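Local coordinates for vacuolar protein sorting-associated protein VTA1 (Saccharomyces cerevisiae, PDB 2RKK) that probably acts in the multivesicular body sorting pathway, through an all-helical N-terminal domain bearing an MIT motif, at residues 23-27 with 83-87. Sequence-based numbering, arbitrary orientation.
Sequences IIGYY and LIHDQ
Y27 reaches from helix 22-36 to the backbone of L83, and its side chain bridges the two segments. At its root, CG lies anti to the carbonyl carbon (chi1 -73°), which, with the ring's length, carries the hydroxyl across to residues 83-87. One face of this ring is covered by Y26, whose CD2 sits 3.4 Å above the plane, over the centre. Farther out, CE1 and CZ pass the carbonyl oxygen of L83, which lies at the ring edge near its plane, while CE2 is 3.8 Å from OE1 of Q87. At the tip, OH donates to L83 O at 2.7 Å, a little out of the carbonyl plane and with an angle of 134° at the oxygen. The same hydroxyl accepts a weak bond from Q87 NE2 (3.3 Å), while Q87 OE1 is taken by W136, which also meets the Y27 ring edge-to-face. A phenylalanine here would keep the ring but would probably leave the carbonyl of L83 without this donor and Q87 NE2 without its weak mate, though W136 would still hold OE1. Apolar contacts complete the join: I23 CD1 meets L83 CD1, the side chains crossing at about a right angle, and Y26 lays CE2 3.8 Å from I84 CG2. The short helix 82-85, followed at once by D86 as N-cap of helix 87-110, is thereby packed against helix 22-36 inside the all-helical Vta1-like domain. F60 of helix 44-62 stacks on Y26, A90 of helix 87-110 and L135 of helix 116-135 pack on Y27, and L21 and F97 of the second subunit meet I23 and L83, respectively.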
# COMPACT_ATOMS: atom_id res chain seq x y z
N ILE A 23 2.06 -5.32 -3.11
CA ILE A 23 2.80 -5.85 -2.00
C ILE A 23 1.87 -6.63 -1.06
O ILE A 23 2.23 -7.71 -0.57
CB ILE A 23 3.52 -4.74 -1.21
CG1 ILE A 23 4.70 -4.21 -2.04
CG2 ILE A 23 4.03 -5.29 0.11
CD1 ILE A 23 5.54 -3.14 -1.33
N ILE A 24 0.69 -6.09 -0.80
CA ILE A 24 -0.27 -6.77 0.07
C ILE A 24 -0.61 -8.14 -0.56
O ILE A 24 -0.38 -9.17 0.06
CB ILE A 24 -1.60 -5.96 0.24
CG1 ILE A 24 -1.32 -4.49 0.56
CG2 ILE A 24 -2.40 -6.52 1.39
CD1 ILE A 24 -0.72 -4.24 1.91
N GLY A 25 -1.13 -8.12 -1.78
CA GLY A 25 -1.50 -9.35 -2.45
C GLY A 25 -0.34 -10.31 -2.57
O GLY A 25 -0.53 -11.53 -2.68
N TYR A 26 0.87 -9.77 -2.57
CA TYR A 26 2.07 -10.59 -2.67
C TYR A 26 2.09 -11.53 -1.47
O TYR A 26 2.07 -12.75 -1.61
CB TYR A 26 3.31 -9.69 -2.65
CG TYR A 26 4.62 -10.43 -2.46
CD1 TYR A 26 5.11 -11.31 -3.46
CD2 TYR A 26 5.41 -10.21 -1.32
CE1 TYR A 26 6.36 -11.94 -3.33
CE2 TYR A 26 6.65 -10.82 -1.17
CZ TYR A 26 7.13 -11.68 -2.18
OH TYR A 26 8.37 -12.26 -2.06
N TYR A 27 2.12 -10.92 -0.28
CA TYR A 27 2.15 -11.65 0.97
C TYR A 27 0.94 -12.51 1.23
O TYR A 27 1.04 -13.56 1.88
CB TYR A 27 2.39 -10.66 2.10
CG TYR A 27 3.82 -10.17 2.07
CD1 TYR A 27 4.14 -8.84 1.83
CD2 TYR A 27 4.86 -11.07 2.28
CE1 TYR A 27 5.47 -8.40 1.81
CE2 TYR A 27 6.18 -10.65 2.26
CZ TYR A 27 6.48 -9.33 2.03
OH TYR A 27 7.80 -8.95 2.04
N LEU A 83 10.60 -3.60 1.32
CA LEU A 83 9.34 -4.17 1.80
C LEU A 83 9.19 -5.61 1.36
O LEU A 83 8.25 -6.28 1.76
CB LEU A 83 8.16 -3.37 1.26
CG LEU A 83 7.87 -2.04 1.93
CD1 LEU A 83 6.72 -1.35 1.23
CD2 LEU A 83 7.56 -2.29 3.39
N ILE A 84 10.10 -6.07 0.52
CA ILE A 84 10.07 -7.43 0.04
C ILE A 84 11.29 -8.18 0.53
O ILE A 84 11.29 -9.41 0.61
CB ILE A 84 10.05 -7.49 -1.49
CG1 ILE A 84 8.94 -6.60 -2.03
CG2 ILE A 84 9.82 -8.92 -1.96
CD1 ILE A 84 8.92 -6.55 -3.55
N HIS A 85 12.34 -7.43 0.85
CA HIS A 85 13.56 -8.04 1.35
C HIS A 85 13.66 -7.99 2.87
O HIS A 85 14.24 -8.89 3.47
CB HIS A 85 14.79 -7.39 0.69
CG HIS A 85 14.88 -7.65 -0.78
ND1 HIS A 85 14.85 -8.93 -1.32
CD2 HIS A 85 14.97 -6.81 -1.84
CE1 HIS A 85 14.91 -8.86 -2.63
NE2 HIS A 85 14.99 -7.58 -2.98
N ASP A 86 13.09 -6.96 3.49
CA ASP A 86 13.14 -6.82 4.96
C ASP A 86 11.83 -7.29 5.59
O ASP A 86 10.90 -6.50 5.74
CB ASP A 86 13.39 -5.37 5.37
CG ASP A 86 13.76 -5.24 6.85
OD1 ASP A 86 13.34 -6.08 7.66
OD2 ASP A 86 14.48 -4.28 7.19
N GLN A 87 11.77 -8.55 5.99
CA GLN A 87 10.56 -9.10 6.59
C GLN A 87 10.07 -8.32 7.82
O GLN A 87 8.90 -8.42 8.21
CB GLN A 87 10.77 -10.57 6.93
CG GLN A 87 11.05 -11.41 5.69
CD GLN A 87 9.99 -11.24 4.61
OE1 GLN A 87 8.87 -11.73 4.75
NE2 GLN A 87 10.33 -10.54 3.54